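4-alpha-glucanotransferase (Streptococcus agalactiae, PDB 6M6T) is an amylomaltase, also called disproportionating enzyme, a member of the TIM-barrel clan, modelled here with bound glycan. Local coordinates at residues Ala223-Val226 with Glu227-Thr230; Ile348-Arg351 with Ala352-Leu355; Phe276-Trp279 with Ile280-Ile283. All blocks are in the same frame, centred on the assembly; numbering follows the deposited sequence.

Contact 1 of 3, residues Ala223-Val226 with Glu227-Thr230; sequences ADSV and EVWT
V226, E227 and S225 carry this contact, where the loop after strand 212-217 turns into the short helix 226-230. S225 supplies the cap: its OG accepts from the backbone N of E227 at 2.7 Å, and more weakly from V228 N, so one hydroxyl oxygen serves two amides of the first turn. The carbonyl of the same residue, S225 O, takes W229 N at 3.2 Å, which starts the helical bonding. At the next residue, V226 O is gripped twice by T230, by its N at 2.9 Å and by its OG1 at 3.1 Å, and the two donors reach that oxygen from opposite faces of the carbonyl plane. T230 manages this because OG1 stands between its own N and carbonyl carbon (chi1 75°), turned back over the preceding turn. The valine branches divide the remaining work. V226 CG1 lies against the carboxylate of E227, whose chain is bent at chi2, while V226 CG2 meets T230 CG2 at 3.8 Å and comes near the plane of the W229 indole at its edge. That indole leads off to partners of its own, NE1 donating to I166 O and the ring meeting W161 edge-to-face. This is a serine N-cap on helix 226-230, which follows strand 212-217 of the barrel sheet, with the T230 hydroxyl doubling the i to i-4 bond to V226 O.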
loop_
_atom_site.group_PDB
_atom_site.type_symbol
_atom_site.label_atom_id
_atom_site.label_comp_id
_atom_site.label_asym_id
_atom_site.label_seq_id
_atom_site.Cartn_x
_atom_site.Cartn_y
_atom_site.Cartn_z
ATOM N N ALA A 223 7.316 -13.343 5.452
ATOM C CA ALA A 223 7.609 -14.769 5.577
ATOM C C ALA A 223 6.465 -15.536 6.216
ATOM O O ALA A 223 6.447 -16.766 6.139
ATOM C CB ALA A 223 8.893 -15.004 6.376
ATOM N N ASP A 224 5.513 -14.833 6.824
ATOM C CA ASP A 224 4.349 -15.423 7.482
ATOM C C ASP A 224 3.159 -15.255 6.545
ATOM O O ASP A 224 2.328 -14.365 6.707
ATOM C CB ASP A 224 4.115 -14.731 8.819
ATOM C CG ASP A 224 3.230 -15.523 9.743
ATOM O OD1 ASP A 224 3.066 -16.740 9.509
ATOM O OD2 ASP A 224 2.698 -14.924 10.709
ATOM N N SER A 225 3.064 -16.156 5.570
ATOM C CA SER A 225 2.280 -15.915 4.364
ATOM C C SER A 225 1.718 -17.213 3.802
ATOM O O SER A 225 2.358 -18.262 3.893
ATOM C CB SER A 225 3.150 -15.224 3.301
ATOM O OG SER A 225 2.762 -15.588 1.987
ATOM N N VAL A 226 0.525 -17.124 3.203
ATOM C CA VAL A 226 -0.056 -18.259 2.504
ATOM C C VAL A 226 0.768 -18.634 1.282
ATOM O O VAL A 226 0.643 -19.752 0.770
ATOM C CB VAL A 226 -1.520 -17.952 2.126
ATOM C CG1 VAL A 226 -1.601 -16.887 1.050
ATOM C CG2 VAL A 226 -2.224 -19.205 1.666
ATOM N N GLU A 227 1.631 -17.735 0.808
ATOM C CA GLU A 227 2.444 -18.041 -0.368
ATOM C C GLU A 227 3.690 -18.840 0.008
ATOM O O GLU A 227 4.057 -19.796 -0.688
ATOM C CB GLU A 227 2.824 -16.744 -1.098
ATOM C CG GLU A 227 1.783 -16.271 -2.119
ATOM C CD GLU A 227 0.687 -15.406 -1.500
ATOM O OE1 GLU A 227 0.937 -14.781 -0.441
ATOM O OE2 GLU A 227 -0.422 -15.343 -2.081
ATOM N N VAL A 228 4.355 -18.452 1.099
ATOM C CA VAL A 228 5.444 -19.243 1.665
ATOM C C VAL A 228 4.959 -20.624 2.059
ATOM O O VAL A 228 5.732 -21.590 2.060
ATOM C CB VAL A 228 6.043 -18.484 2.863
ATOM C CG1 VAL A 228 7.058 -19.341 3.600
ATOM C CG2 VAL A 228 6.674 -17.179 2.391
ATOM N N TRP A 229 3.669 -20.741 2.389
ATOM C CA TRP A 229 3.063 -22.014 2.752
ATOM C C TRP A 229 2.749 -22.884 1.527
ATOM O O TRP A 229 3.264 -24.003 1.402
ATOM C CB TRP A 229 1.802 -21.746 3.565
ATOM C CG TRP A 229 1.314 -22.923 4.298
ATOM C CD1 TRP A 229 2.064 -23.818 5.001
ATOM C CD2 TRP A 229 -0.044 -23.358 4.408
ATOM N NE1 TRP A 229 1.261 -24.783 5.534
ATOM C CE2 TRP A 229 -0.041 -24.526 5.188
ATOM C CE3 TRP A 229 -1.260 -22.880 3.911
ATOM C CZ2 TRP A 229 -1.212 -25.219 5.499
ATOM C CZ3 TRP A 229 -2.417 -23.577 4.208
ATOM C CH2 TRP A 229 -2.384 -24.731 4.998
ATOM N N THR A 230 1.898 -22.391 0.613
ATOM C CA THR A 230 1.438 -23.211 -0.506
ATOM C C THR A 230 2.414 -23.254 -1.675
ATOM O O THR A 230 2.324 -24.167 -2.508
ATOM C CB THR A 230 0.105 -22.699 -1.038
ATOM O OG1 THR A 230 0.338 -21.514 -1.799
ATOM C CG2 THR A 230 -0.848 -22.377 0.088
#

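Contact 2 of 3, residues Ile348-Arg351 with Ala352-Leu355; sequences IDER and AERL
I348 and E353 make the apolar touch at the start of helix 350-359: the CG2 methyl of I348 rests on E353 CG at 3.7 Å, the two side chains crossing at about a right angle. The methyl can get there because it sits opposite the isoleucine N across the CA-CB bond, beside the carbonyl carbon. Next to it the side chains of E350 and E353 run side by side and point the same way, which brings E350 OE1 to 3.1 Å from E353 OE1. Both atoms are acceptors, and the carboxylate planes stand 75° apart. E350 is bent at chi2, whereas E353 is extended as far as its carboxylate carbon.

Behind this first shell the backbone sets the spacing. D349 O takes E353 N at 3.2 Å, and A352 N leans on the same oxygen in a weak bond. L355 N to R351 O, at 3.0 Å, continues the ladder. D349 is the N-cap, its OD2 accepting from R351 N in a long, weak bond of 3.3 Å; the aspartate CG lies between the backbone N and carbonyl carbon (chi1 74°), which folds the carboxylate back toward the helix start. Outward again, the A352 methyl and the L355 side chain face inward on S302, and L355 also reaches F301 and the helix 324-335 through P325 and F328, while the glutamates and arginines lie on the solvent side.

Chemically, the contact gathers two like charges, those of E350 and E353, at an exposed helix start; if both are ionised they should repel, though the amino end of the helix would probably offset part of that cost.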
loop_
_atom_site.group_PDB
_atom_site.type_symbol
_atom_site.label_atom_id
_atom_site.label_comp_id
_atom_site.label_asym_id
_atom_site.label_seq_id
_atom_site.Cartn_x
_atom_site.Cartn_y
_atom_site.Cartn_z
ATOM N N ILE A 348 20.012 3.943 -7.600
ATOM C CA ILE A 348 19.871 3.902 -9.050
ATOM C C ILE A 348 21.241 3.667 -9.684
ATOM O O ILE A 348 22.212 4.374 -9.399
ATOM C CB ILE A 348 19.214 5.187 -9.572
ATOM C CG1 ILE A 348 17.721 5.190 -9.198
ATOM C CG2 ILE A 348 19.424 5.325 -11.080
ATOM C CD1 ILE A 348 16.886 6.271 -9.888
ATOM N N ASP A 349 21.324 2.629 -10.503
ATOM C CA ASP A 349 22.468 2.344 -11.341
ATOM C C ASP A 349 21.926 2.077 -12.736
ATOM O O ASP A 349 20.712 1.940 -12.925
ATOM C CB ASP A 349 23.295 1.157 -10.798
ATOM C CG ASP A 349 22.627 -0.206 -11.029
ATOM O OD1 ASP A 349 21.531 -0.455 -10.479
ATOM O OD2 ASP A 349 23.207 -1.029 -11.778
ATOM N N GLU A 350 22.831 2.015 -13.719
ATOM C CA GLU A 350 22.395 1.994 -15.110
ATOM C C GLU A 350 21.595 0.745 -15.467
ATOM O O GLU A 350 20.898 0.745 -16.486
ATOM C CB GLU A 350 23.601 2.193 -16.048
ATOM C CG GLU A 350 23.687 3.646 -16.608
ATOM C CD GLU A 350 24.266 4.669 -15.606
ATOM O OE1 GLU A 350 24.287 5.879 -15.927
ATOM O OE2 GLU A 350 24.704 4.279 -14.506
ATOM N N ARG A 351 21.655 -0.310 -14.657
ATOM C CA ARG A 351 20.734 -1.429 -14.882
ATOM C C ARG A 351 19.287 -1.023 -14.601
ATOM O O ARG A 351 18.373 -1.380 -15.358
ATOM C CB ARG A 351 21.127 -2.637 -14.026
ATOM C CG ARG A 351 22.290 -3.422 -14.598
ATOM C CD ARG A 351 22.793 -4.558 -13.659
ATOM N NE ARG A 351 23.854 -5.298 -14.331
ATOM C CZ ARG A 351 23.642 -6.121 -15.351
ATOM N NH1 ARG A 351 22.405 -6.349 -15.784
ATOM N NH2 ARG A 351 24.667 -6.722 -15.938
ATOM N N ALA A 352 19.071 -0.243 -13.535
ATOM C CA ALA A 352 17.731 0.252 -13.210
ATOM C C ALA A 352 17.217 1.248 -14.250
ATOM O O ALA A 352 16.024 1.234 -14.611
ATOM C CB ALA A 352 17.739 0.899 -11.824
ATOM N N GLU A 353 18.099 2.136 -14.727
ATOM C CA GLU A 353 17.683 3.090 -15.744
ATOM C C GLU A 353 17.356 2.387 -17.058
ATOM O O GLU A 353 16.435 2.807 -17.780
ATOM C CB GLU A 353 18.761 4.150 -15.927
ATOM C CG GLU A 353 18.962 5.053 -14.710
ATOM C CD GLU A 353 20.102 6.074 -14.897
ATOM O OE1 GLU A 353 21.272 5.654 -15.076
ATOM O OE2 GLU A 353 19.829 7.298 -14.868
ATOM N N ARG A 354 18.063 1.296 -17.365
ATOM C CA ARG A 354 17.699 0.513 -18.543
ATOM C C ARG A 354 16.354 -0.183 -18.351
ATOM O O ARG A 354 15.548 -0.239 -19.288
ATOM C CB ARG A 354 18.797 -0.508 -18.873
ATOM C CG ARG A 354 20.162 0.091 -19.126
ATOM C CD ARG A 354 20.699 -0.241 -20.494
ATOM N NE ARG A 354 20.981 -1.665 -20.623
ATOM C CZ ARG A 354 21.377 -2.249 -21.750
ATOM N NH1 ARG A 354 21.545 -1.520 -22.852
ATOM N NH2 ARG A 354 21.615 -3.562 -21.768
ATOM N N LEU A 355 16.114 -0.749 -17.156
ATOM C CA LEU A 355 14.804 -1.321 -16.833
ATOM C C LEU A 355 13.691 -0.340 -17.138
ATOM O O LEU A 355 12.742 -0.659 -17.873
ATOM C CB LEU A 355 14.731 -1.721 -15.360
ATOM C CG LEU A 355 14.497 -3.194 -15.054
ATOM C CD1 LEU A 355 14.148 -3.372 -13.578
ATOM C CD2 LEU A 355 13.415 -3.750 -15.947
#

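Contact 3 of 3, residues Phe276-Trp279 with Ile280-Ile283; sequences FDWW and IYRI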
loop_
_atom_site.group_PDB
_atom_site.type_symbol
_atom_site.label_atom_id
_atom_site.label_comp_id
_atom_site.label_asym_id
_atom_site.label_seq_id
_atom_site.Cartn_x
_atom_site.Cartn_y
_atom_site.Cartn_z
ATOM N N PHE A 276 7.555 -16.865 -15.071
ATOM C CA PHE A 276 7.023 -15.813 -14.203
ATOM C C PHE A 276 5.504 -15.928 -13.973
ATOM O O PHE A 276 4.837 -14.939 -13.665
ATOM C CB PHE A 276 7.394 -14.440 -14.754
ATOM C CG PHE A 276 8.864 -14.238 -14.933
ATOM C CD1 PHE A 276 9.645 -13.805 -13.876
ATOM C CD2 PHE A 276 9.461 -14.451 -16.158
ATOM C CE1 PHE A 276 10.992 -13.594 -14.032
ATOM C CE2 PHE A 276 10.811 -14.243 -16.319
ATOM C CZ PHE A 276 11.578 -13.818 -15.249
ATOM N N ASP A 277 4.965 -17.147 -14.075
ATOM C CA ASP A 277 3.555 -17.443 -13.838
ATOM C C ASP A 277 2.973 -16.607 -12.697
ATOM O O ASP A 277 2.005 -15.849 -12.873
ATOM C CB ASP A 277 3.444 -18.951 -13.541
ATOM C CG ASP A 277 1.990 -19.482 -13.496
ATOM O OD1 ASP A 277 1.132 -18.970 -12.716
ATOM O OD2 ASP A 277 1.727 -20.468 -14.235
ATOM N N TRP A 278 3.602 -16.693 -11.529
ATOM C CA TRP A 278 3.045 -16.052 -10.344
ATOM C C TRP A 278 3.010 -14.536 -10.493
ATOM O O TRP A 278 2.054 -13.887 -10.059
ATOM C CB TRP A 278 3.855 -16.453 -9.116
ATOM C CG TRP A 278 3.331 -15.917 -7.818
ATOM C CD1 TRP A 278 2.119 -16.200 -7.227
ATOM C CD2 TRP A 278 4.008 -15.012 -6.935
ATOM N NE1 TRP A 278 2.013 -15.522 -6.034
ATOM C CE2 TRP A 278 3.156 -14.787 -5.833
ATOM C CE3 TRP A 278 5.251 -14.367 -6.972
ATOM C CZ2 TRP A 278 3.512 -13.945 -4.778
ATOM C CZ3 TRP A 278 5.602 -13.536 -5.920
ATOM C CH2 TRP A 278 4.739 -13.336 -4.841
ATOM N N TRP A 279 4.042 -13.957 -11.107
ATOM C CA TRP A 279 4.089 -12.510 -11.277
ATOM C C TRP A 279 3.046 -12.033 -12.277
ATOM O O TRP A 279 2.465 -10.952 -12.111
ATOM C CB TRP A 279 5.480 -12.098 -11.734
ATOM C CG TRP A 279 6.451 -11.938 -10.624
ATOM C CD1 TRP A 279 7.555 -12.702 -10.387
ATOM C CD2 TRP A 279 6.423 -10.937 -9.597
ATOM N NE1 TRP A 279 8.217 -12.235 -9.274
ATOM C CE2 TRP A 279 7.539 -11.155 -8.772
ATOM C CE3 TRP A 279 5.562 -9.885 -9.298
ATOM C CZ2 TRP A 279 7.812 -10.361 -7.666
ATOM C CZ3 TRP A 279 5.841 -9.097 -8.204
ATOM C CH2 TRP A 279 6.953 -9.338 -7.402
ATOM N N ILE A 280 2.816 -12.806 -13.340
ATOM C CA ILE A 280 1.751 -12.455 -14.273
ATOM C C ILE A 280 0.422 -12.432 -13.544
ATOM O O ILE A 280 -0.409 -11.552 -13.770
ATOM C CB ILE A 280 1.725 -13.428 -15.465
ATOM C CG1 ILE A 280 3.066 -13.399 -16.202
ATOM C CG2 ILE A 280 0.553 -13.112 -16.391
ATOM C CD1 ILE A 280 3.313 -12.129 -16.934
ATOM N N TYR A 281 0.230 -13.365 -12.618
ATOM C CA TYR A 281 -1.012 -13.407 -11.848
ATOM C C TYR A 281 -1.122 -12.220 -10.888
ATOM O O TYR A 281 -2.195 -11.606 -10.757
ATOM C CB TYR A 281 -1.079 -14.756 -11.129
ATOM C CG TYR A 281 -1.861 -14.818 -9.851
ATOM C CD1 TYR A 281 -3.237 -14.989 -9.862
ATOM C CD2 TYR A 281 -1.212 -14.758 -8.629
ATOM C CE1 TYR A 281 -3.953 -15.066 -8.679
ATOM C CE2 TYR A 281 -1.911 -14.838 -7.450
ATOM C CZ TYR A 281 -3.282 -14.994 -7.473
ATOM O OH TYR A 281 -3.971 -15.072 -6.277
ATOM N N ARG A 282 -0.021 -11.864 -10.229
ATOM C CA ARG A 282 -0.028 -10.693 -9.357
ATOM C C ARG A 282 -0.419 -9.436 -10.130
ATOM O O ARG A 282 -1.352 -8.717 -9.744
ATOM C CB ARG A 282 1.343 -10.515 -8.704
ATOM C CG ARG A 282 1.631 -11.447 -7.531
ATOM C CD ARG A 282 2.663 -10.842 -6.582
ATOM N NE ARG A 282 2.115 -9.717 -5.829
ATOM C CZ ARG A 282 2.793 -9.039 -4.911
ATOM N NH1 ARG A 282 4.048 -9.375 -4.637
ATOM N NH2 ARG A 282 2.222 -8.029 -4.271
ATOM N N ILE A 283 0.285 -9.176 -11.244
ATOM C CA ILE A 283 0.050 -7.988 -12.068
ATOM C C ILE A 283 -1.361 -7.992 -12.635
ATOM O O ILE A 283 -2.008 -6.942 -12.726
ATOM C CB ILE A 283 1.098 -7.909 -13.198
ATOM C CG1 ILE A 283 2.512 -7.702 -12.641
ATOM C CG2 ILE A 283 0.770 -6.800 -14.140
ATOM C CD1 ILE A 283 2.784 -6.297 -12.162
#
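The aliphatic part of R282 lies over the W278 indole in a CH-pi contact: R282 CD stands 3.8 Å from the centroid of the six-membered ring of W278, 18° off the ring normal. W279 lies alongside the same arginine, W279 CZ3 being 4.0 Å from R282 NH1, with ring and guanidinium planes only 15° apart. The guanidinium is thus bordered by two indoles; NH2 donates beyond them to P218 O, just past strand 212-217, and NH1 is also hydrogen-bonded outside the two segments. A bend at chi3 brings NH1 beside the W279 ring.

Along the backbone, the amides of residues 280-283 each find a carbonyl one turn back. I280 N bonds to F276 O at 3.0 Å; Y281 N goes to D277 O at 3.1 Å, R282 N to W278 O and I283 N to W279 O, both at 2.9 Å. These four are the i to i-4 bonds of the first turns of helix 277-289, which leads into strand 292-295 of the parallel sheet of the TIM-barrel fold and packs against helix 324-335, I280 on I331 and I283 on L335. Separately, F276, the N-cap residue, receives W279 N in a weak bond, so its oxygen serves two amides.

W278 also meets Y281, W278 CD1 lying 3.9 Å from Y281 CD2, an oblique pair with ring planes 35° apart; W278 O lies in the tyrosine plane at the ring edge. W279 in turn is surrounded by aromatic rings, with F301 and Y266 edge-to-face and W268 lying near parallel to it, while M217 of strand 212-217 touches W279, R282 and I283 alike.

How the contacts relate
Contacts 1 and 3 touch directly: E227 CG packs on W278 CZ2 at 3.9 Å, joining the helix after strand 212-217 to helix 277-289, with the two centres about 16 Å apart. Contact 2 stands apart, its nearest atoms about 10 Å from contact 3 and about 21 Å from contact 1, although F301 touches both L355 and W279. Each contact lies near bound glycan. The side chain of I348 is about 6 Å from a GLC, next to the pocket residues G346 and Y347, while the side chains of A223 and R282 are each about 9 Å from a sugar, AC1 and ASO respectively; the glycan-pocket residue I219 directly follows P218, the partner of R282.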